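Local atomic coordinates of adhesion and penetration protein autotransporter (PDB entry 3SYJ), a protein that promotes adherence of Haemophilus influenzae to host cells and bacterial aggregation, and is probably a serine protease carried on the bacterial surface. Residues Asn374-Val386 against Trp394-Lys406. Numbering follows the deposited sequence.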
ATOM      1  N   ASN A 374      51.172 -25.024  43.299  1.00 24.24           N
ATOM      2  CA  ASN A 374      51.800 -24.182  44.312  1.00 25.62           C
ATOM      3  C   ASN A 374      52.624 -23.105  43.633  1.00 28.40           C
ATOM      4  O   ASN A 374      52.747 -21.987  44.137  1.00 27.11           O
ATOM      5  CB  ASN A 374      52.699 -25.003  45.228  1.00 25.86           C
ATOM      6  CG  ASN A 374      51.917 -25.775  46.250  1.00 27.67           C
ATOM      7  OD1 ASN A 374      50.760 -25.444  46.540  1.00 29.13           O
ATOM      8  ND2 ASN A 374      52.533 -26.811  46.810  1.00 24.62           N
ATOM      9  N   SER A 375      53.191 -23.452  42.506  1.00 21.72           N
ATOM     10  CA  SER A 375      54.015 -22.571  41.751  1.00 27.33           C
ATOM     11  C   SER A 375      53.971 -22.405  40.217  1.00 30.45           C
ATOM     12  O   SER A 375      53.524 -21.423  39.728  1.00 27.46           O
ATOM     13  CB  SER A 375      55.449 -22.900  42.024  1.00 24.99           C
ATOM     14  OG  SER A 375      56.223 -21.829  41.659  1.00 33.67           O
ATOM     15  N   ASN A 376      54.451 -23.398  39.495  1.00 28.96           N
ATOM     16  CA  ASN A 376      54.335 -23.501  38.065  1.00 26.83           C
ATOM     17  C   ASN A 376      54.298 -24.954  37.653  1.00 23.64           C
ATOM     18  O   ASN A 376      54.678 -25.316  36.596  1.00 22.46           O
ATOM     19  CB  ASN A 376      55.471 -22.762  37.396  1.00 31.97           C
ATOM     20  CG  ASN A 376      56.853 -23.346  37.729  1.00 56.90           C
ATOM     21  OD1 ASN A 376      57.052 -24.100  38.703  1.00 56.16           O
ATOM     22  ND2 ASN A 376      57.825 -22.976  36.914  1.00 57.47           N
ATOM     23  N   GLN A 377      53.827 -25.775  38.560  1.00 23.42           N
ATOM     24  CA  GLN A 377      53.704 -27.206  38.322  1.00 18.52           C
ATOM     25  C   GLN A 377      52.805 -27.476  37.117  1.00 20.38           C
ATOM     26  O   GLN A 377      51.801 -26.786  36.916  1.00 19.50           O
ATOM     27  CB  GLN A 377      53.164 -27.909  39.567  1.00 21.82           C
ATOM     28  CG  GLN A 377      54.177 -28.038  40.701  1.00 22.68           C
ATOM     29  CD  GLN A 377      54.329 -26.755  41.499  1.00 24.72           C
ATOM     30  OE1 GLN A 377      53.446 -25.903  41.496  1.00 20.92           O
ATOM     31  NE2 GLN A 377      55.454 -26.615  42.187  1.00 27.18           N
ATOM     32  N   THR A 378      53.173 -28.471  36.315  1.00 22.37           N
ATOM     33  CA  THR A 378      52.399 -28.844  35.124  1.00 23.42           C
ATOM     34  C   THR A 378      51.717 -30.209  35.258  1.00 20.69           C
ATOM     35  O   THR A 378      52.056 -30.999  36.142  1.00 18.51           O
ATOM     36  CB  THR A 378      53.285 -28.863  33.863  1.00 21.74           C
ATOM     37  OG1 THR A 378      54.326 -29.833  34.023  1.00 23.48           O
ATOM     38  CG2 THR A 378      53.904 -27.491  33.618  1.00 18.73           C
ATOM     39  N   TRP A 379      50.748 -30.482  34.385  1.00 20.25           N
ATOM     40  CA  TRP A 379      50.138 -31.813  34.328  1.00 20.07           C
ATOM     41  C   TRP A 379      50.168 -32.395  32.922  1.00 19.56           C
ATOM     42  O   TRP A 379      50.122 -31.666  31.933  1.00 17.45           O
ATOM     43  CB  TRP A 379      48.692 -31.811  34.835  1.00 17.86           C
ATOM     44  CG  TRP A 379      48.001 -33.157  34.673  1.00 16.79           C
ATOM     45  CD1 TRP A 379      48.074 -34.213  35.534  1.00 17.69           C
ATOM     46  CD2 TRP A 379      47.139 -33.577  33.598  1.00 15.86           C
ATOM     47  NE1 TRP A 379      47.323 -35.266  35.065  1.00 20.24           N
ATOM     48  CE2 TRP A 379      46.732 -34.901  33.884  1.00 20.05           C
ATOM     49  CE3 TRP A 379      46.677 -32.968  32.424  1.00 17.55           C
ATOM     50  CZ2 TRP A 379      45.886 -35.630  33.033  1.00 18.78           C
ATOM     51  CZ3 TRP A 379      45.830 -33.691  31.581  1.00 19.12           C
ATOM     52  CH2 TRP A 379      45.448 -35.010  31.890  1.00 14.53           C
ATOM     53  N   GLN A 380      50.216 -33.722  32.859  1.00 23.10           N
ATOM     54  CA  GLN A 380      50.276 -34.462  31.607  1.00 18.60           C
ATOM     55  C   GLN A 380      49.731 -35.866  31.842  1.00 21.17           C
ATOM     56  O   GLN A 380      50.195 -36.574  32.739  1.00 21.90           O
ATOM     57  CB  GLN A 380      51.726 -34.551  31.138  1.00 22.98           C
ATOM     58  CG  GLN A 380      51.899 -35.091  29.734  1.00 26.88           C
ATOM     59  CD  GLN A 380      53.350 -35.142  29.307  1.00 28.46           C
ATOM     60  OE1 GLN A 380      54.256 -35.094  30.137  1.00 25.95           O
ATOM     61  NE2 GLN A 380      53.577 -35.251  28.003  1.00 36.81           N
ATOM     62  N   GLY A 381      48.748 -36.273  31.046  1.00 16.69           N
ATOM     63  CA  GLY A 381      48.130 -37.574  31.217  1.00 16.76           C
ATOM     64  C   GLY A 381      47.155 -37.905  30.103  1.00 22.37           C
ATOM     65  O   GLY A 381      47.115 -37.224  29.069  1.00 21.30           O
ATOM     66  N   ALA A 382      46.358 -38.948  30.306  1.00 21.35           N
ATOM     67  CA  ALA A 382      45.481 -39.437  29.249  1.00 16.38           C
ATOM     68  C   ALA A 382      44.488 -38.368  28.809  1.00 17.22           C
ATOM     69  O   ALA A 382      44.192 -38.232  27.615  1.00 15.84           O
ATOM     70  CB  ALA A 382      44.756 -40.676  29.694  1.00 14.24           C
ATOM     71  N   GLY A 383      43.988 -37.599  29.770  1.00 12.14           N
ATOM     72  CA  GLY A 383      42.969 -36.601  29.492  1.00 10.28           C
ATOM     73  C   GLY A 383      42.141 -36.275  30.720  1.00 15.27           C
ATOM     74  O   GLY A 383      42.384 -36.814  31.802  1.00 14.78           O
ATOM     75  N   ILE A 384      41.164 -35.386  30.568  1.00 12.83           N
ATOM     76  CA  ILE A 384      40.319 -35.013  31.700  1.00 13.98           C
ATOM     77  C   ILE A 384      38.851 -35.228  31.388  1.00 14.52           C
ATOM     78  O   ILE A 384      38.348 -34.764  30.359  1.00 13.89           O
ATOM     79  CB  ILE A 384      40.523 -33.536  32.108  1.00 13.98           C
ATOM     80  CG1 ILE A 384      42.001 -33.259  32.379  1.00 14.41           C
ATOM     81  CG2 ILE A 384      39.653 -33.178  33.316  1.00 11.16           C
ATOM     82  CD1 ILE A 384      42.297 -31.804  32.616  1.00 16.06           C
ATOM     83  N   HIS A 385      38.164 -35.934  32.278  1.00 13.53           N
ATOM     84  CA  HIS A 385      36.734 -36.159  32.123  1.00 13.69           C
ATOM     85  C   HIS A 385      35.975 -35.415  33.221  1.00 16.81           C
ATOM     86  O   HIS A 385      36.133 -35.708  34.405  1.00 19.61           O
ATOM     87  CB  HIS A 385      36.419 -37.658  32.163  1.00 16.21           C
ATOM     88  CG  HIS A 385      34.971 -37.980  31.953  1.00 19.79           C
ATOM     89  ND1 HIS A 385      34.007 -37.733  32.908  1.00 19.61           N
ATOM     90  CD2 HIS A 385      34.323 -38.536  30.899  1.00 17.43           C
ATOM     91  CE1 HIS A 385      32.828 -38.119  32.450  1.00 21.49           C
ATOM     92  NE2 HIS A 385      32.994 -38.613  31.235  1.00 16.37           N
ATOM     93  N   VAL A 386      35.164 -34.443  32.823  1.00 13.76           N
ATOM     94  CA  VAL A 386      34.381 -33.667  33.766  1.00 17.50           C
ATOM     95  C   VAL A 386      32.905 -34.012  33.626  1.00 19.86           C
ATOM     96  O   VAL A 386      32.339 -33.912  32.531  1.00 14.88           O
ATOM     97  CB  VAL A 386      34.570 -32.151  33.541  1.00 18.04           C
ATOM     98  CG1 VAL A 386      33.793 -31.356  34.578  1.00 16.26           C
ATOM     99  CG2 VAL A 386      36.052 -31.776  33.559  1.00 11.94           C
ATOM    100  N   TRP A 394      40.711 -25.057  36.188  1.00 15.14           N
ATOM    101  CA  TRP A 394      41.990 -25.693  35.890  1.00 18.83           C
ATOM    102  C   TRP A 394      43.086 -24.645  35.768  1.00 19.98           C
ATOM    103  O   TRP A 394      43.169 -23.944  34.766  1.00 19.80           O
ATOM    104  CB  TRP A 394      41.874 -26.491  34.585  1.00 17.58           C
ATOM    105  CG  TRP A 394      43.040 -27.398  34.296  1.00 15.49           C
ATOM    106  CD1 TRP A 394      44.065 -27.162  33.428  1.00 18.02           C
ATOM    107  CD2 TRP A 394      43.292 -28.690  34.870  1.00 15.45           C
ATOM    108  NE1 TRP A 394      44.940 -28.221  33.430  1.00 16.34           N
ATOM    109  CE2 TRP A 394      44.491 -29.170  34.311  1.00 16.40           C
ATOM    110  CE3 TRP A 394      42.623 -29.482  35.809  1.00 13.76           C
ATOM    111  CZ2 TRP A 394      45.037 -30.404  34.658  1.00 14.00           C
ATOM    112  CZ3 TRP A 394      43.166 -30.702  36.154  1.00 12.46           C
ATOM    113  CH2 TRP A 394      44.363 -31.150  35.581  1.00 15.19           C
ATOM    114  N   LYS A 395      43.928 -24.535  36.792  1.00 21.70           N
ATOM    115  CA  LYS A 395      44.922 -23.464  36.829  1.00 21.59           C
ATOM    116  C   LYS A 395      46.335 -23.977  36.573  1.00 20.61           C
ATOM    117  O   LYS A 395      47.321 -23.311  36.886  1.00 21.84           O
ATOM    118  CB  LYS A 395      44.852 -22.726  38.166  1.00 17.20           C
ATOM    119  CG  LYS A 395      43.531 -22.006  38.370  1.00 21.35           C
ATOM    120  CD  LYS A 395      43.409 -21.383  39.757  1.00 18.15           C
ATOM    121  CE  LYS A 395      42.071 -20.669  39.901  1.00 22.39           C
ATOM    122  NZ  LYS A 395      41.772 -20.259  41.304  1.00 21.23           N
ATOM    123  N   VAL A 396      46.423 -25.165  35.988  1.00 20.24           N
ATOM    124  CA  VAL A 396      47.699 -25.829  35.783  1.00 17.71           C
ATOM    125  C   VAL A 396      48.035 -25.895  34.304  1.00 18.70           C
ATOM    126  O   VAL A 396      47.213 -26.327  33.496  1.00 17.41           O
ATOM    127  CB  VAL A 396      47.660 -27.240  36.372  1.00 15.64           C
ATOM    128  CG1 VAL A 396      48.897 -28.007  35.995  1.00 20.38           C
ATOM    129  CG2 VAL A 396      47.543 -27.151  37.877  1.00 22.18           C
ATOM    130  N   ASN A 397      49.238 -25.461  33.946  1.00 17.98           N
ATOM    131  CA  ASN A 397      49.645 -25.462  32.545  1.00 18.85           C
ATOM    132  C   ASN A 397      49.918 -26.863  32.009  1.00 15.57           C
ATOM    133  O   ASN A 397      49.928 -27.838  32.758  1.00 15.46           O
ATOM    134  CB  ASN A 397      50.879 -24.589  32.339  1.00 18.00           C
ATOM    135  CG  ASN A 397      50.541 -23.119  32.244  1.00 21.55           C
ATOM    136  OD1 ASN A 397      51.228 -22.282  32.836  1.00 25.92           O
ATOM    137  ND2 ASN A 397      49.482 -22.792  31.504  1.00 14.09           N
ATOM    138  N   GLY A 398      50.161 -26.950  30.707  1.00 15.67           N
ATOM    139  CA  GLY A 398      50.460 -28.221  30.073  1.00 17.37           C
ATOM    140  C   GLY A 398      51.912 -28.310  29.638  1.00 21.78           C
ATOM    141  O   GLY A 398      52.744 -27.499  30.043  1.00 23.17           O
ATOM    142  N   VAL A 399      52.207 -29.290  28.791  1.00 22.69           N
ATOM    143  CA  VAL A 399      53.573 -29.608  28.403  1.00 19.58           C
ATOM    144  C   VAL A 399      53.720 -29.491  26.895  1.00 23.64           C
ATOM    145  O   VAL A 399      52.831 -29.907  26.152  1.00 18.61           O
ATOM    146  CB  VAL A 399      53.911 -31.043  28.816  1.00 23.74           C
ATOM    147  CG1 VAL A 399      55.250 -31.467  28.237  1.00 21.96           C
ATOM    148  CG2 VAL A 399      53.879 -31.171  30.338  1.00 26.77           C
ATOM    149  N   GLU A 400      54.842 -28.932  26.444  1.00 25.37           N
ATOM    150  CA  GLU A 400      55.065 -28.714  25.018  1.00 21.46           C
ATOM    151  C   GLU A 400      55.004 -30.029  24.245  1.00 20.52           C
ATOM    152  O   GLU A 400      55.504 -31.050  24.714  1.00 22.75           O
ATOM    153  CB  GLU A 400      56.406 -28.019  24.785  1.00 21.75           C
ATOM    154  CG  GLU A 400      56.637 -27.579  23.346  1.00 24.37           C
ATOM    155  CD  GLU A 400      57.964 -26.851  23.161  1.00 33.74           C
ATOM    156  OE1 GLU A 400      58.707 -26.691  24.148  1.00 39.69           O
ATOM    157  OE2 GLU A 400      58.267 -26.433  22.028  1.00 39.89           O
ATOM    158  N   HIS A 401      54.380 -29.999  23.069  1.00 20.12           N
ATOM    159  CA  HIS A 401      54.218 -31.187  22.217  1.00 22.36           C
ATOM    160  C   HIS A 401      53.272 -32.234  22.801  1.00 23.42           C
ATOM    161  O   HIS A 401      53.258 -33.383  22.359  1.00 24.43           O
ATOM    162  CB  HIS A 401      55.573 -31.828  21.873  1.00 20.42           C
ATOM    163  CG  HIS A 401      56.509 -30.905  21.155  1.00 28.43           C
ATOM    164  ND1 HIS A 401      57.809 -30.693  21.565  1.00 25.35           N
ATOM    165  CD2 HIS A 401      56.323 -30.112  20.074  1.00 26.90           C
ATOM    166  CE1 HIS A 401      58.387 -29.823  20.757  1.00 29.22           C
ATOM    167  NE2 HIS A 401      57.506 -29.451  19.846  1.00 29.77           N
ATOM    168  N   ASP A 402      52.493 -31.840  23.801  1.00 21.64           N
ATOM    169  CA  ASP A 402      51.498 -32.734  24.373  1.00 20.86           C
ATOM    170  C   ASP A 402      50.091 -32.186  24.171  1.00 22.17           C
ATOM    171  O   ASP A 402      49.846 -30.996  24.366  1.00 18.31           O
ATOM    172  CB  ASP A 402      51.757 -32.970  25.859  1.00 21.04           C
ATOM    173  CG  ASP A 402      50.668 -33.810  26.506  1.00 24.98           C
ATOM    174  OD1 ASP A 402      50.824 -35.051  26.557  1.00 23.08           O
ATOM    175  OD2 ASP A 402      49.650 -33.233  26.942  1.00 20.71           O
ATOM    176  N   ARG A 403      49.173 -33.065  23.780  1.00 21.50           N
ATOM    177  CA  ARG A 403      47.779 -32.700  23.579  1.00 15.77           C
ATOM    178  C   ARG A 403      46.943 -33.153  24.771  1.00 16.42           C
ATOM    179  O   ARG A 403      47.015 -34.312  25.188  1.00 14.12           O
ATOM    180  CB  ARG A 403      47.242 -33.357  22.304  1.00 19.08           C
ATOM    181  CG  ARG A 403      46.098 -32.620  21.634  1.00 16.37           C
ATOM    182  CD  ARG A 403      45.495 -33.469  20.524  1.00 14.94           C
ATOM    183  NE  ARG A 403      44.709 -34.553  21.092  1.00 17.18           N
ATOM    184  CZ  ARG A 403      43.792 -35.249  20.428  1.00 17.12           C
ATOM    185  NH1 ARG A 403      43.547 -34.991  19.146  1.00 15.00           N
ATOM    186  NH2 ARG A 403      43.119 -36.204  21.055  1.00 13.13           N
ATOM    187  N   LEU A 404      46.151 -32.240  25.318  1.00 13.91           N
ATOM    188  CA  LEU A 404      45.236 -32.581  26.395  1.00 16.10           C
ATOM    189  C   LEU A 404      43.889 -32.974  25.794  1.00 13.95           C
ATOM    190  O   LEU A 404      43.374 -32.281  24.917  1.00 13.56           O
ATOM    191  CB  LEU A 404      45.088 -31.408  27.380  1.00 14.89           C
ATOM    192  CG  LEU A 404      44.233 -31.629  28.637  1.00 20.29           C
ATOM    193  CD1 LEU A 404      44.716 -30.782  29.819  1.00 20.85           C
ATOM    194  CD2 LEU A 404      42.743 -31.381  28.377  1.00 18.07           C
ATOM    195  N   SER A 405      43.342 -34.098  26.256  1.00 12.68           N
ATOM    196  CA  SER A 405      42.029 -34.579  25.831  1.00 12.64           C
ATOM    197  C   SER A 405      40.949 -34.217  26.845  1.00 11.30           C
ATOM    198  O   SER A 405      41.001 -34.644  28.005  1.00 14.87           O
ATOM    199  CB  SER A 405      42.055 -36.098  25.671  1.00 13.45           C
ATOM    200  OG  SER A 405      42.886 -36.492  24.596  1.00 15.92           O
ATOM    201  N   LYS A 406      39.966 -33.439  26.410  1.00 10.74           N
ATOM    202  CA  LYS A 406      38.871 -33.037  27.288  1.00 13.93           C
ATOM    203  C   LYS A 406      37.582 -33.719  26.878  1.00 12.30           C
ATOM    204  O   LYS A 406      37.092 -33.522  25.767  1.00 11.92           O
ATOM    205  CB  LYS A 406      38.686 -31.513  27.284  1.00 12.00           C
ATOM    206  CG  LYS A 406      37.268 -31.042  27.660  1.00 11.67           C
ATOM    207  CD  LYS A 406      37.070 -30.971  29.165  1.00 14.78           C
ATOM    208  CE  LYS A 406      35.649 -30.552  29.551  1.00 15.69           C
ATOM    209  NZ  LYS A 406      34.641 -31.616  29.303  1.00 13.98           N
TER
HETATM  210  O   HOH W   1      50.887 -24.421  35.924  1.00 23.24           O
HETATM  211  O   HOH W   2      45.380 -35.173  28.110  1.00 16.69           O
HETATM  212  O   HOH W   3      47.832 -34.052  28.840  1.00 19.76           O
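Trp379 and Trp394 meet at close to a right angle, the edge of Trp394 directed at the face of Trp379 in an offset edge-to-face pair with the planes 84° apart. Along Trp379 from its root outward, CB touches both Trp394 CZ2 and Val396 CG1; CG, CD2 and CE3 pass along the Trp394 edge, CE3 coming 3.8 Å from its CZ2; CZ3, further out, meets Leu404 CD1 at 3.6 Å, near the plane of the indole. Trp379 CG lies anti to the backbone N (chi1 175°), and this sends the indole toward Trp394 and Leu404, while NE1 is hydrogen-bonded to Gln358. On the face turned away from Trp394, Gly381 N lies above the rim of the indole. Trp394 is covered in turn by Ile384, whose CD1 stands over the six-membered ring, 3.6 Å from its centroid, in a CH-pi contact; Leu363 and Phe365 of the preceding turn touch Trp394 too.

Backbone bonds flank this apolar centre. Ile384 N gives a 2.7 Å bond to Ser405 O where strands 384-386 and 403-406 run parallel, and Trp379 N reaches Asn397 O at 3.2 Å. Water 1 joins Gln377 O to Asn397 N, and water 2 links Gly381 O to Ser405 N.

Further along, the extended Gln380 sends NE2 to Asp402 OD1, 3.1 Å away, arriving well above the carboxylate plane while the oxygen stays in the amide plane of Gln380. Lys123 forms a salt bridge to the same OD1.

These are successive turns of the passenger-domain beta-helix, stacked by parallel strands around an aromatic and aliphatic interior. The chemistry divides accordingly: interlocked indoles and methyls fill the inside, while Asp402, held by a neutral amide and a lysine, probably keeps its negative charge.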